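Local structure of putative methylthioribose-1-phosphate isomerase (Pyrococcus horikoshii OT3, 6A34) at residues Thr102-Asn105 against Leu106-Leu110; Glu145-Leu148 against Arg149-His152; Val325-His328 against Lys329-Thr332; Phe345-Asn348 against Leu349-Phe353. The protein probably catalyses the interconversion of methylthioribose-1-phosphate and methylthioribulose-1-phosphate, an isomerisation step of the methionine salvage pathway. All blocks are in the same frame, centred on the assembly; numbering follows the deposited sequence.

Contact 1 (Thr102-Asn105 against Leu106-Leu110); sequences TAVN and LFWAL
The first turn of helix 104-119 brings Val104 and Asn105 against the indole of Trp108, one turn further on. Ala103 stands at the N-cap position. From Val104 one methyl does the touching: with CG1 between the backbone N and the carbonyl carbon (chi1 69°), CG2 is left anti to the backbone N and sits over one face of the indole, displaced toward the rim, with CG2 3.8 Å from Trp108 CE2. Asn105 meets the six-membered ring, its ND2 lying 3.4 Å from Trp108 CZ3. The amide and ring planes are 48° apart, neither stacked nor perpendicular. The backbone closes the same turn. Trp108 N donates to Val104 O at 3.1 Å, a nearly straight bond (171°), and Ala109 N donates to Asn105 O at 2.8 Å. The Asn105 side chain also touches Ala59, which with Arg100, close to Ala103, is a predicted substrate-binding residue. A serine in place of Asn105 would probably leave the six-membered ring of Trp108 without its amide neighbour and open a gap beside Ala59. Leu106, whose CB lies 3.3 Å from Ala103 O, touches Ala66 of helix 59-76 with its side chain, while Trp108 also touches Ser282. This is the opening turn of an alpha helix, with i to i+3 and i to i+4 side-chain contacts, at the border of the predicted substrate site.

Contact 2 (Glu145-Leu148 against Arg149-His152); sequences EANL and RMGH
Arg149 folds back over the preceding turn, its guanidinium covering the backbone of Glu145 and Ala146. A bend at chi3 (-52°) turns the chain so that Ala146 CA lies 3.7 Å from Arg149 NH2 and over one face of the flat group. The Glu145 side chain runs alongside in the same direction, yet no salt bridge forms, since Glu145 OE1 stays 5.2 Å from Arg149 NH1. The arginine finds its carboxylate in Asp337 instead, bound through NH2. An alanine at Arg149 would probably leave Asp337 without this charge partner and uncover the backbone at Ala146. On another side of the helix, the Met150 methyl CE approaches Asn147 OD1 to 3.2 Å and also packs on Ala146 CB, at 4.0 Å. The Asn147 amide is held by ND2, which donates to His176 O. Leu148 O is gripped twice: His152 ND1 donates to it at 2.7 Å along an almost straight line (173°), with the oxygen in the imidazole plane, and His152 N adds a weak bond at 3.3 Å. The ring bond settles that ND1 carries a proton and fixes the rotation of the imidazole, whose CE1 also meets Leu148 CD2. Together with the regular bond from Met150 N to Ala146 O, these contacts typify successive turns of a long alpha helix, here a mostly buried part of helix 125-157.

Contact 3 (Val325-His328 against Lys329-Thr332); sequences VTPH and KYLT
Pro327 and Tyr330 lie side by side and point the same way, the pyrrolidine ring running along one border of the phenol. Pro327 CD is 3.8 Å from Tyr330 CD2, and Pro327 CG lies at the ring edge, in its plane, 3.9 Å from Tyr330 CE2. Pro327 O also approaches that edge. With CG anti to the carbonyl carbon (chi1 -65°), the tyrosine side chain swings back over the turn toward the proline. Lys329 CG comes over one face of the ring, near its rim, and the methyl of Thr326 reaches Tyr330 CB at 4.2 Å.

Two backbone bonds, each from a residue to the one three before it, set this geometry. Tyr330 N donates to Pro327 O at 3.3 Å and Leu331 N to His328 O at 2.9 Å, the i to i+3 bonding of a 3-10 turn. Leu331 CB lies 3.3 Å from the same oxygen, His328 O. The start of the turn is fixed from outside by Asp254, whose OD1 accepts from His328 N.

The second subunit borders the contact: Gln235 of that subunit donates to Val325 O and packs on Pro327, while its Glu270 packs on Tyr330. Within the chain, Tyr330 rests on Ala265 and Arg269 of helix 261-270, and Leu331 on strand 275-278. The 3-10 turn thereby connects strand 323-326, an outer strand of the smaller sheet within this chain, where Thr326 pairs with Phe255, to strand 333-336 of the main sheet.

Contact 4 (Phe345-Asn348 against Leu349-Phe353); sequences FKRN and LKKLF
Phe345 and Leu349 make up the close-packed side of helix 345-354, and its lysines and arginine the loose one. Leu349 CD1 lies 4.2 Å from Phe345 CB, while Leu349 CB and CG lean on the carbonyl of Phe345. That oxygen also accepts Leu349 N at 2.7 Å, the shortest of the four backbone bonds that join 345-348 to 349-353. Leu349 goes on to touch Val341, Ile284 and Met286, and Leu352 covers Val341 and Thr336, so this side of the helix is pressed onto strands 284-285, 333-336 and 339-341 and an adjoining loop.

On the solvent side, Arg347 and Lys351 run alongside each other in the same direction, touching by their chains, with Arg347 CG 4.1 Å from Lys351 CE. Their charged ends draw near without a bond, Arg347 NE standing 4.2 Å from Lys351 NZ; two like charges at this distance probably repel to some degree. Asn348 lies at the border between the two sides, touching Val341 and running beside Lys351; its OD1 is 3.8 Å from Lys351 NZ, too far for a hydrogen bond. Its amide is held at the other end, where ND2 donates to Trp342 O. A chi1 of -71° sets CG beside the backbone N and carries the amide back toward that residue, just ahead of the helix. The pattern is that of an amphipathic surface helix, at the C-terminal end of the modelled chain, packed on strands of the Rossmann-like domain.

Contacts 3 and 4 are the pair that meet: the phenyl of Phe345 packs against the 3-10 turn, its CE2 3.5 Å from His328 O and its CZ 3.6 Å from Leu331 O. Contacts 1 and 2 lie on successive helices, their centres 21 Å apart and nearest atoms about 10 Å apart. The nearest atoms of contact 4 lie about 10 Å from contact 2 and about 9 Å from contact 1, again without touching. Relative to the predicted substrate site, contact 1 is adjacent, Asn105 being about 4 Å from Ala59 between side chains, and contact 3 approaches by Thr326, about 6 Å from Asn257. Contact 2 is farther off, Asn147 about 10 Å from Gly58, and contact 4 lies away from it.

Contact 1 (Thr102-Asn105 against Leu106-Leu110)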
loop_
_atom_site.group_PDB
_atom_site.type_symbol
_atom_site.label_atom_id
_atom_site.label_comp_id
_atom_site.label_asym_id
_atom_site.label_seq_id
_atom_site.Cartn_x
_atom_site.Cartn_y
_atom_site.Cartn_z
ATOM N N THR A 102 -26.079 -10.030 0.608
ATOM C CA THR A 102 -25.536 -9.402 -0.611
ATOM C C THR A 102 -24.659 -10.401 -1.402
ATOM O O THR A 102 -24.785 -10.465 -2.647
ATOM C CB THR A 102 -24.807 -8.095 -0.259
ATOM O OG1 THR A 102 -23.474 -8.200 -0.764
ATOM C CG2 THR A 102 -24.756 -7.797 1.228
ATOM N N ALA A 103 -23.783 -11.152 -0.693
ATOM C CA ALA A 103 -22.849 -12.209 -1.248
ATOM C C ALA A 103 -23.586 -13.150 -2.224
ATOM O O ALA A 103 -24.529 -13.842 -1.845
ATOM C CB ALA A 103 -22.207 -12.980 -0.111
ATOM N N VAL A 104 -23.145 -13.185 -3.489
ATOM C CA VAL A 104 -24.019 -13.639 -4.585
ATOM C C VAL A 104 -24.097 -15.179 -4.613
ATOM O O VAL A 104 -25.188 -15.715 -4.855
ATOM C CB VAL A 104 -23.621 -13.022 -5.947
ATOM C CG1 VAL A 104 -22.291 -13.527 -6.493
ATOM C CG2 VAL A 104 -24.715 -13.223 -6.976
ATOM N N ASN A 105 -22.974 -15.871 -4.340
ATOM C CA ASN A 105 -22.863 -17.336 -4.478
ATOM C C ASN A 105 -23.687 -18.034 -3.399
ATOM O O ASN A 105 -24.197 -19.112 -3.654
ATOM C CB ASN A 105 -21.428 -17.853 -4.368
ATOM C CG ASN A 105 -20.621 -17.631 -5.627
ATOM O OD1 ASN A 105 -20.048 -18.573 -6.168
ATOM N ND2 ASN A 105 -20.581 -16.395 -6.102
ATOM N N LEU A 106 -23.757 -17.407 -2.211
ATOM C CA LEU A 106 -24.633 -17.774 -1.102
ATOM C C LEU A 106 -26.065 -17.996 -1.611
ATOM O O LEU A 106 -26.635 -19.076 -1.410
ATOM C CB LEU A 106 -24.597 -16.654 -0.062
ATOM C CG LEU A 106 -25.530 -16.831 1.135
ATOM C CD1 LEU A 106 -25.115 -18.012 1.962
ATOM C CD2 LEU A 106 -25.533 -15.591 2.006
ATOM N N PHE A 107 -26.606 -16.971 -2.284
ATOM C CA PHE A 107 -27.948 -16.966 -2.810
ATOM C C PHE A 107 -28.061 -18.039 -3.895
ATOM O O PHE A 107 -28.967 -18.833 -3.847
ATOM C CB PHE A 107 -28.326 -15.582 -3.350
ATOM C CG PHE A 107 -29.811 -15.331 -3.449
ATOM C CD1 PHE A 107 -30.576 -15.937 -4.442
ATOM C CD2 PHE A 107 -30.456 -14.483 -2.553
ATOM C CE1 PHE A 107 -31.945 -15.710 -4.527
ATOM C CE2 PHE A 107 -31.823 -14.249 -2.647
ATOM C CZ PHE A 107 -32.570 -14.868 -3.629
ATOM N N TRP A 108 -27.142 -18.058 -4.868
ATOM C CA TRP A 108 -27.177 -19.102 -5.897
ATOM C C TRP A 108 -27.304 -20.475 -5.222
ATOM O O TRP A 108 -28.131 -21.266 -5.628
ATOM C CB TRP A 108 -25.949 -19.112 -6.814
ATOM C CG TRP A 108 -25.799 -17.946 -7.739
ATOM C CD1 TRP A 108 -26.775 -17.112 -8.210
ATOM C CD2 TRP A 108 -24.561 -17.510 -8.343
ATOM N NE1 TRP A 108 -26.226 -16.171 -9.040
ATOM C CE2 TRP A 108 -24.870 -16.385 -9.141
ATOM C CE3 TRP A 108 -23.227 -17.948 -8.275
ATOM C CZ2 TRP A 108 -23.885 -15.700 -9.862
ATOM C CZ3 TRP A 108 -22.259 -17.266 -8.984
ATOM C CH2 TRP A 108 -22.588 -16.159 -9.768
ATOM N N ALA A 109 -26.450 -20.747 -4.224
ATOM C CA ALA A 109 -26.278 -22.091 -3.701
ATOM C C ALA A 109 -27.561 -22.549 -2.999
ATOM O O ALA A 109 -28.050 -23.661 -3.264
ATOM C CB ALA A 109 -25.101 -22.143 -2.769
ATOM N N LEU A 110 -28.087 -21.678 -2.130
ATOM C CA LEU A 110 -29.258 -21.960 -1.363
ATOM C C LEU A 110 -30.457 -22.143 -2.282
ATOM O O LEU A 110 -31.195 -23.096 -2.123
ATOM C CB LEU A 110 -29.531 -20.829 -0.373
ATOM C CG LEU A 110 -28.534 -20.738 0.773
ATOM C CD1 LEU A 110 -28.871 -19.564 1.686
ATOM C CD2 LEU A 110 -28.485 -22.045 1.550
#

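Contact 2 (Glu145-Leu148 against Arg149-His152)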
loop_
_atom_site.group_PDB
_atom_site.type_symbol
_atom_site.label_atom_id
_atom_site.label_comp_id
_atom_site.label_asym_id
_atom_site.label_seq_id
_atom_site.Cartn_x
_atom_site.Cartn_y
_atom_site.Cartn_z
ATOM N N GLU A 145 -13.627 -28.247 -9.509
ATOM C CA GLU A 145 -13.241 -28.716 -10.839
ATOM C C GLU A 145 -13.111 -27.530 -11.804
ATOM O O GLU A 145 -12.297 -27.567 -12.705
ATOM C CB GLU A 145 -14.060 -29.919 -11.314
ATOM C CG GLU A 145 -15.559 -29.794 -11.296
ATOM C CD GLU A 145 -16.294 -31.136 -11.262
ATOM O OE1 GLU A 145 -17.491 -31.154 -11.590
ATOM O OE2 GLU A 145 -15.684 -32.152 -10.870
ATOM N N ALA A 146 -13.826 -26.442 -11.549
ATOM C CA ALA A 146 -13.645 -25.208 -12.311
ATOM C C ALA A 146 -12.219 -24.707 -12.073
ATOM O O ALA A 146 -11.532 -24.314 -12.992
ATOM C CB ALA A 146 -14.672 -24.185 -11.905
ATOM N N ASN A 147 -11.760 -24.793 -10.827
ATOM C CA ASN A 147 -10.454 -24.295 -10.438
ATOM C C ASN A 147 -9.365 -25.157 -11.074
ATOM O O ASN A 147 -8.342 -24.626 -11.540
ATOM C CB ASN A 147 -10.315 -24.196 -8.921
ATOM C CG ASN A 147 -11.259 -23.165 -8.354
ATOM O OD1 ASN A 147 -11.713 -22.276 -9.081
ATOM N ND2 ASN A 147 -11.536 -23.265 -7.064
ATOM N N LEU A 148 -9.599 -26.469 -11.138
ATOM C CA LEU A 148 -8.628 -27.349 -11.741
ATOM C C LEU A 148 -8.395 -26.971 -13.214
ATOM O O LEU A 148 -7.261 -26.887 -13.669
ATOM C CB LEU A 148 -9.120 -28.784 -11.626
ATOM C CG LEU A 148 -8.659 -29.536 -10.395
ATOM C CD1 LEU A 148 -9.362 -30.896 -10.327
ATOM C CD2 LEU A 148 -7.153 -29.709 -10.404
ATOM N N ARG A 149 -9.479 -26.745 -13.944
ATOM C CA ARG A 149 -9.417 -26.375 -15.348
ATOM C C ARG A 149 -8.711 -25.020 -15.510
ATOM O O ARG A 149 -7.788 -24.899 -16.329
ATOM C CB ARG A 149 -10.825 -26.342 -15.948
ATOM C CG ARG A 149 -11.469 -27.716 -16.121
ATOM C CD ARG A 149 -12.803 -27.688 -16.838
ATOM N NE ARG A 149 -13.789 -26.755 -16.289
ATOM C CZ ARG A 149 -14.763 -27.085 -15.444
ATOM N NH1 ARG A 149 -14.748 -28.279 -14.872
ATOM N NH2 ARG A 149 -15.748 -26.230 -15.195
ATOM N N MET A 150 -9.139 -24.010 -14.740
ATOM C CA MET A 150 -8.522 -22.674 -14.807
ATOM C C MET A 150 -7.001 -22.785 -14.648
ATOM O O MET A 150 -6.272 -22.144 -15.348
ATOM C CB MET A 150 -9.026 -21.766 -13.684
ATOM C CG MET A 150 -10.165 -20.868 -14.059
ATOM S SD MET A 150 -10.754 -20.055 -12.536
ATOM C CE MET A 150 -12.139 -21.095 -12.077
ATOM N N GLY A 151 -6.547 -23.574 -13.672
ATOM C CA GLY A 151 -5.135 -23.682 -13.340
ATOM C C GLY A 151 -4.326 -24.162 -14.529
ATOM O O GLY A 151 -3.247 -23.623 -14.815
ATOM N N HIS A 152 -4.838 -25.208 -15.194
ATOM C CA HIS A 152 -4.142 -25.843 -16.320
ATOM C C HIS A 152 -4.200 -24.923 -17.543
ATOM O O HIS A 152 -3.187 -24.800 -18.244
ATOM C CB HIS A 152 -4.682 -27.259 -16.621
ATOM C CG HIS A 152 -4.376 -28.247 -15.549
ATOM N ND1 HIS A 152 -5.137 -28.348 -14.402
ATOM C CD2 HIS A 152 -3.356 -29.119 -15.398
ATOM C CE1 HIS A 152 -4.612 -29.271 -13.606
ATOM N NE2 HIS A 152 -3.515 -29.750 -14.187
#

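Contact 3 (Val325-His328 against Lys329-Thr332)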
loop_
_atom_site.group_PDB
_atom_site.type_symbol
_atom_site.label_atom_id
_atom_site.label_comp_id
_atom_site.label_asym_id
_atom_site.label_seq_id
_atom_site.Cartn_x
_atom_site.Cartn_y
_atom_site.Cartn_z
ATOM N N VAL A 325 -12.002 -0.694 -11.134
ATOM C CA VAL A 325 -12.411 -1.224 -12.410
ATOM C C VAL A 325 -11.285 -0.997 -13.415
ATOM O O VAL A 325 -10.805 0.094 -13.562
ATOM C CB VAL A 325 -13.734 -0.598 -12.907
ATOM C CG1 VAL A 325 -14.107 -1.129 -14.268
ATOM C CG2 VAL A 325 -14.866 -0.872 -11.933
ATOM N N THR A 326 -10.891 -2.073 -14.092
ATOM C CA THR A 326 -9.820 -2.089 -15.027
ATOM C C THR A 326 -10.409 -2.190 -16.434
ATOM O O THR A 326 -11.124 -3.169 -16.705
ATOM C CB THR A 326 -8.905 -3.290 -14.718
ATOM O OG1 THR A 326 -8.289 -3.084 -13.434
ATOM C CG2 THR A 326 -7.870 -3.507 -15.805
ATOM N N PRO A 327 -10.178 -1.195 -17.333
ATOM C CA PRO A 327 -10.621 -1.274 -18.729
ATOM C C PRO A 327 -9.986 -2.478 -19.458
ATOM O O PRO A 327 -8.798 -2.807 -19.211
ATOM C CB PRO A 327 -10.170 0.068 -19.352
ATOM C CG PRO A 327 -10.041 1.028 -18.156
ATOM C CD PRO A 327 -9.549 0.111 -17.047
ATOM N N HIS A 328 -10.769 -3.115 -20.353
ATOM C CA HIS A 328 -10.414 -4.394 -20.992
ATOM C C HIS A 328 -9.118 -4.305 -21.799
ATOM O O HIS A 328 -8.446 -5.290 -21.919
ATOM C CB HIS A 328 -11.551 -4.936 -21.866
ATOM C CG HIS A 328 -11.941 -4.022 -22.973
ATOM N ND1 HIS A 328 -11.260 -3.995 -24.195
ATOM C CD2 HIS A 328 -12.920 -3.097 -23.039
ATOM C CE1 HIS A 328 -11.807 -3.057 -24.960
ATOM N NE2 HIS A 328 -12.833 -2.490 -24.263
ATOM N N LYS A 329 -8.774 -3.126 -22.315
ATOM C CA LYS A 329 -7.640 -2.955 -23.194
ATOM C C LYS A 329 -6.289 -3.277 -22.522
ATOM O O LYS A 329 -5.270 -3.579 -23.218
ATOM C CB LYS A 329 -7.636 -1.528 -23.753
ATOM C CG LYS A 329 -7.321 -0.426 -22.752
ATOM C CD LYS A 329 -7.077 0.929 -23.412
ATOM C CE LYS A 329 -6.715 2.021 -22.430
ATOM N NZ LYS A 329 -6.155 3.212 -23.106
ATOM N N TYR A 330 -6.246 -3.204 -21.195
ATOM C CA TYR A 330 -5.084 -3.577 -20.416
ATOM C C TYR A 330 -4.917 -5.104 -20.326
ATOM O O TYR A 330 -3.851 -5.568 -19.898
ATOM C CB TYR A 330 -5.199 -2.944 -19.017
ATOM C CG TYR A 330 -5.151 -1.435 -19.019
ATOM C CD1 TYR A 330 -3.955 -0.788 -19.237
ATOM C CD2 TYR A 330 -6.257 -0.647 -18.792
ATOM C CE1 TYR A 330 -3.858 0.586 -19.305
ATOM C CE2 TYR A 330 -6.175 0.744 -18.801
ATOM C CZ TYR A 330 -4.967 1.365 -19.065
ATOM O OH TYR A 330 -4.809 2.729 -19.129
ATOM N N LEU A 331 -5.938 -5.893 -20.707
ATOM C CA LEU A 331 -5.869 -7.372 -20.559
ATOM C C LEU A 331 -5.175 -8.001 -21.769
ATOM O O LEU A 331 -5.529 -7.745 -22.896
ATOM C CB LEU A 331 -7.260 -7.977 -20.404
ATOM C CG LEU A 331 -7.920 -7.812 -19.045
ATOM C CD1 LEU A 331 -9.414 -8.109 -19.124
ATOM C CD2 LEU A 331 -7.271 -8.725 -18.024
ATOM N N THR A 332 -4.228 -8.900 -21.494
ATOM C CA THR A 332 -3.651 -9.753 -22.509
ATOM C C THR A 332 -4.641 -10.889 -22.818
ATOM O O THR A 332 -4.779 -11.290 -23.928
ATOM C CB THR A 332 -2.284 -10.271 -22.060
ATOM O OG1 THR A 332 -1.459 -9.163 -21.703
ATOM C CG2 THR A 332 -1.617 -11.098 -23.136
#

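Contact 4 (Phe345-Asn348 against Leu349-Phe353)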
loop_
_atom_site.group_PDB
_atom_site.type_symbol
_atom_site.label_atom_id
_atom_site.label_comp_id
_atom_site.label_asym_id
_atom_site.label_seq_id
_atom_site.Cartn_x
_atom_site.Cartn_y
_atom_site.Cartn_z
ATOM N N PHE A 345 -12.539 -8.924 -26.671
ATOM C CA PHE A 345 -13.178 -9.657 -25.584
ATOM C C PHE A 345 -14.693 -9.720 -25.774
ATOM O O PHE A 345 -15.292 -10.749 -25.470
ATOM C CB PHE A 345 -12.815 -9.086 -24.210
ATOM C CG PHE A 345 -11.352 -9.241 -23.895
ATOM C CD1 PHE A 345 -10.796 -10.492 -23.756
ATOM C CD2 PHE A 345 -10.522 -8.141 -23.843
ATOM C CE1 PHE A 345 -9.443 -10.635 -23.538
ATOM C CE2 PHE A 345 -9.170 -8.283 -23.619
ATOM C CZ PHE A 345 -8.634 -9.530 -23.470
ATOM N N LYS A 346 -15.294 -8.621 -26.229
ATOM C CA LYS A 346 -16.750 -8.536 -26.390
ATOM C C LYS A 346 -17.237 -9.750 -27.203
ATOM O O LYS A 346 -18.042 -10.564 -26.714
ATOM C CB LYS A 346 -17.097 -7.188 -27.029
ATOM C CG LYS A 346 -18.579 -6.876 -27.152
ATOM C CD LYS A 346 -18.842 -5.425 -27.573
ATOM C CE LYS A 346 -20.315 -5.094 -27.755
ATOM N NZ LYS A 346 -21.140 -5.563 -26.612
ATOM N N ARG A 347 -16.671 -9.890 -28.407
ATOM C CA ARG A 347 -17.005 -10.919 -29.367
ATOM C C ARG A 347 -16.662 -12.302 -28.818
ATOM O O ARG A 347 -17.464 -13.207 -28.935
ATOM C CB ARG A 347 -16.218 -10.660 -30.656
ATOM C CG ARG A 347 -16.410 -11.698 -31.751
ATOM C CD ARG A 347 -15.787 -11.250 -33.062
ATOM N NE ARG A 347 -14.460 -11.807 -33.226
ATOM C CZ ARG A 347 -13.430 -11.173 -33.787
ATOM N NH1 ARG A 347 -13.581 -9.966 -34.324
ATOM N NH2 ARG A 347 -12.233 -11.742 -33.739
ATOM N N ASN A 348 -15.453 -12.462 -28.260
ATOM C CA ASN A 348 -14.995 -13.788 -27.842
ATOM C C ASN A 348 -15.694 -14.228 -26.561
ATOM O O ASN A 348 -15.851 -15.433 -26.383
ATOM C CB ASN A 348 -13.475 -13.915 -27.761
ATOM C CG ASN A 348 -12.868 -13.905 -29.146
ATOM O OD1 ASN A 348 -13.440 -14.497 -30.054
ATOM N ND2 ASN A 348 -11.774 -13.182 -29.338
ATOM N N LEU A 349 -16.132 -13.288 -25.710
ATOM C CA LEU A 349 -16.843 -13.690 -24.505
ATOM C C LEU A 349 -18.223 -14.224 -24.893
ATOM O O LEU A 349 -18.604 -15.266 -24.351
ATOM C CB LEU A 349 -16.963 -12.556 -23.482
ATOM C CG LEU A 349 -15.709 -12.328 -22.639
ATOM C CD1 LEU A 349 -15.786 -11.003 -21.895
ATOM C CD2 LEU A 349 -15.484 -13.472 -21.671
ATOM N N LYS A 350 -18.925 -13.536 -25.812
ATOM C CA LYS A 350 -20.290 -13.936 -26.176
ATOM C C LYS A 350 -20.239 -15.269 -26.938
ATOM O O LYS A 350 -21.112 -16.115 -26.725
ATOM C CB LYS A 350 -21.063 -12.820 -26.888
ATOM C CG LYS A 350 -20.864 -12.684 -28.387
ATOM C CD LYS A 350 -22.067 -12.068 -29.088
ATOM C CE LYS A 350 -22.479 -10.717 -28.539
ATOM N NZ LYS A 350 -23.675 -10.197 -29.245
ATOM N N LYS A 351 -19.186 -15.490 -27.733
ATOM C CA LYS A 351 -18.938 -16.812 -28.305
ATOM C C LYS A 351 -18.879 -17.834 -27.173
ATOM O O LYS A 351 -19.632 -18.785 -27.159
ATOM C CB LYS A 351 -17.631 -16.891 -29.100
ATOM C CG LYS A 351 -17.729 -16.497 -30.569
ATOM C CD LYS A 351 -16.420 -16.676 -31.323
ATOM C CE LYS A 351 -16.297 -15.771 -32.532
ATOM N NZ LYS A 351 -14.980 -15.925 -33.194
ATOM N N LEU A 352 -17.979 -17.607 -26.219
ATOM C CA LEU A 352 -17.719 -18.566 -25.151
ATOM C C LEU A 352 -19.028 -19.003 -24.489
ATOM O O LEU A 352 -19.154 -20.159 -24.088
ATOM C CB LEU A 352 -16.793 -17.926 -24.113
ATOM C CG LEU A 352 -16.286 -18.858 -23.018
ATOM C CD1 LEU A 352 -15.444 -19.974 -23.611
ATOM C CD2 LEU A 352 -15.489 -18.071 -21.996
ATOM N N PHE A 353 -19.971 -18.062 -24.354
ATOM C CA PHE A 353 -21.216 -18.295 -23.641
ATOM C C PHE A 353 -22.181 -19.153 -24.472
ATOM O O PHE A 353 -22.909 -19.974 -23.907
ATOM C CB PHE A 353 -21.838 -16.968 -23.195
ATOM C CG PHE A 353 -21.594 -16.684 -21.735
ATOM C CD1 PHE A 353 -20.351 -16.250 -21.294
ATOM C CD2 PHE A 353 -22.582 -16.921 -20.792
ATOM C CE1 PHE A 353 -20.118 -16.017 -19.947
ATOM C CE2 PHE A 353 -22.349 -16.686 -19.446
ATOM C CZ PHE A 353 -21.116 -16.243 -19.025
#